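Local coordinates for protein phosphinothricin N-acetyltransferase (Brucella ovis, PDB 5DWM) that probably transfers an acetyl group from acetyl-CoA to an acceptor, as a GNAT-family N-acetyltransferase, at residues A[12-17]-A[61-66]. Numbering follows the deposited sequence.
Sequences IRDFQP and PILVAE
In the conformer given for E66, the carboxylate oxygen OE1 is gripped side-on by the guanidinium of R13 in a salt bridge, at 2.7 Å from NE and at 3.1 Å from NH2. Both donors reach the oxygen within the guanidinium plane, NE the straighter of the two, while NH2 comes from above the carboxylate, whose plane stands 82° to that of the guanidinium. The R13 chain leaves with CG between its own N and carbonyl carbon (chi1 64°), then runs extended across V64, so that V64 CG2 packs against one guanidinium face, 3.3 Å from NH1. NH1 also donates to the carbonyl of D14 and forms a salt bridge with D19, which, with the E66 bonds, probably restrains rotation of the guanidinium. The backbones of R13 and V64 form an antiparallel hydrogen-bonded pair, flanked by the non-hydrogen-bonded pairs I12–A65 and D14–L63. Past the strand end, F15 N still donates to I62 O at 2.9 Å, almost straight at the hydrogen. F15 and I62 lie side by side, F15 CB 3.4 Å from I62 CG2, and the phenylalanine joins F52, I20 and I23 among the helices on the V64 face. On the other face, I12 CD1 meets A65 CB at 3.6 Å, with I12 against L108 and L109 and A65 against I105 of helix 105–119. D14 OD1 takes a salt bridge from R116 of that helix and accepts from a water that in turn accepts the N-H of I62. Strand 11–14 is an outermost strand, within this chain, of the mixed sheet, linked to strand 62–67 through helices 20–33 and 45–58: the beta-alpha-alpha-beta opening of the GNAT fold, here with A65 near the acetyl-CoA-binding residues I96 and G106.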
loop_
_atom_site.group_PDB
_atom_site.type_symbol
_atom_site.label_atom_id
_atom_site.label_comp_id
_atom_site.label_asym_id
_atom_site.label_seq_id
_atom_site.Cartn_x
_atom_site.Cartn_y
_atom_site.Cartn_z
ATOM N N ILE A 12 23.142 12.882 12.536
ATOM C CA ILE A 12 22.275 12.617 11.386
ATOM C C ILE A 12 22.748 13.460 10.205
ATOM O O ILE A 12 22.940 14.677 10.340
ATOM C CB ILE A 12 20.801 12.924 11.712
ATOM C CG1 ILE A 12 20.338 12.182 12.974
ATOM C CG2 ILE A 12 19.904 12.578 10.524
ATOM C CD1 ILE A 12 20.529 10.696 12.932
ATOM N N ARG A 13 22.916 12.825 9.041
ATOM C CA ARG A 13 23.328 13.538 7.836
ATOM C C ARG A 13 22.674 12.898 6.622
ATOM O O ARG A 13 22.118 11.800 6.697
ATOM C CB ARG A 13 24.851 13.543 7.663
ATOM C CG ARG A 13 25.437 12.150 7.460
ATOM C CD ARG A 13 26.891 12.205 7.002
ATOM N NE ARG A 13 27.532 10.893 7.068
ATOM C CZ ARG A 13 27.378 9.942 6.150
ATOM N NH1 ARG A 13 26.601 10.157 5.096
ATOM N NH2 ARG A 13 28.000 8.775 6.285
ATOM N N ASP A 14 22.768 13.588 5.486
ATOM C CA ASP A 14 22.259 13.031 4.240
ATOM C C ASP A 14 23.065 11.807 3.822
ATOM O O ASP A 14 24.290 11.763 3.965
ATOM C CB ASP A 14 22.354 14.058 3.114
ATOM C CG ASP A 14 21.304 15.149 3.212
ATOM O OD1 ASP A 14 20.173 14.872 3.666
ATOM O OD2 ASP A 14 21.610 16.288 2.812
ATOM N N PHE A 15 22.360 10.826 3.264
ATOM C CA PHE A 15 22.990 9.686 2.621
ATOM C C PHE A 15 23.886 10.132 1.471
ATOM O O PHE A 15 23.581 11.094 0.754
ATOM C CB PHE A 15 21.867 8.796 2.079
ATOM C CG PHE A 15 22.282 7.839 0.993
ATOM C CD1 PHE A 15 22.159 8.181 -0.348
ATOM C CD2 PHE A 15 22.737 6.569 1.308
ATOM C CE1 PHE A 15 22.523 7.288 -1.351
ATOM C CE2 PHE A 15 23.098 5.668 0.306
ATOM C CZ PHE A 15 22.987 6.033 -1.022
ATOM N N GLN A 16 25.001 9.422 1.305
ATOM C CA GLN A 16 25.844 9.531 0.134
ATOM C C GLN A 16 26.083 8.135 -0.420
ATOM O O GLN A 16 25.964 7.143 0.301
ATOM C CB GLN A 16 27.186 10.197 0.484
ATOM C CG GLN A 16 27.034 11.528 1.215
ATOM C CD GLN A 16 26.503 12.646 0.325
ATOM O OE1 GLN A 16 26.526 12.548 -0.901
ATOM N NE2 GLN A 16 26.028 13.718 0.948
ATOM N N PRO A 17 26.377 8.022 -1.723
ATOM C CA PRO A 17 26.537 6.675 -2.309
ATOM C C PRO A 17 27.570 5.800 -1.613
ATOM O O PRO A 17 27.422 4.569 -1.607
ATOM C CB PRO A 17 26.915 6.964 -3.768
ATOM C CG PRO A 17 26.317 8.313 -4.042
ATOM C CD PRO A 17 26.415 9.080 -2.750
ATOM N N PRO A 61 13.961 12.591 0.872
ATOM C CA PRO A 61 15.165 12.602 1.706
ATOM C C PRO A 61 15.581 11.197 2.103
ATOM O O PRO A 61 14.751 10.308 2.318
ATOM C CB PRO A 61 14.721 13.386 2.945
ATOM C CG PRO A 61 13.267 13.134 3.036
ATOM C CD PRO A 61 12.778 13.083 1.603
ATOM N N ILE A 62 16.895 11.013 2.198
ATOM C CA ILE A 62 17.506 9.760 2.627
ATOM C C ILE A 62 18.569 10.131 3.642
ATOM O O ILE A 62 19.490 10.893 3.323
ATOM C CB ILE A 62 18.144 8.984 1.460
ATOM C CG1 ILE A 62 17.163 8.807 0.298
ATOM C CG2 ILE A 62 18.628 7.635 1.942
ATOM C CD1 ILE A 62 17.820 8.251 -0.957
ATOM N N LEU A 63 18.444 9.598 4.854
ATOM C CA LEU A 63 19.257 10.013 5.983
ATOM C C LEU A 63 20.011 8.830 6.572
ATOM O O LEU A 63 19.546 7.688 6.532
ATOM C CB LEU A 63 18.374 10.613 7.071
ATOM C CG LEU A 63 17.497 11.787 6.654
ATOM C CD1 LEU A 63 16.611 12.170 7.825
ATOM C CD2 LEU A 63 18.357 12.966 6.206
ATOM N N VAL A 64 21.178 9.123 7.137
ATOM C CA VAL A 64 21.956 8.130 7.861
ATOM C C VAL A 64 22.346 8.686 9.222
ATOM O O VAL A 64 22.486 9.899 9.402
ATOM C CB VAL A 64 23.206 7.650 7.086
ATOM C CG1 VAL A 64 22.795 7.001 5.769
ATOM C CG2 VAL A 64 24.187 8.792 6.863
ATOM N N ALA A 65 22.523 7.784 10.183
ATOM C CA ALA A 65 23.062 8.118 11.493
ATOM C C ALA A 65 24.478 7.575 11.556
ATOM O O ALA A 65 24.700 6.391 11.285
ATOM C CB ALA A 65 22.221 7.484 12.599
ATOM N N GLU A 66 25.432 8.433 11.907
ATOM C CA GLU A 66 26.841 8.067 11.928
ATOM C C GLU A 66 27.427 8.359 13.300
ATOM O O GLU A 66 27.192 9.431 13.865
ATOM C CB GLU A 66 27.629 8.841 10.863
ATOM C CG GLU A 66 29.125 8.573 10.899
ATOM C CD GLU A 66 29.891 9.398 9.888
ATOM O OE1 GLU A 66 29.282 9.842 8.893
ATOM O OE2 GLU A 66 31.106 9.609 10.092
HETATM O O HOH W 1 18.647 13.336 1.476
#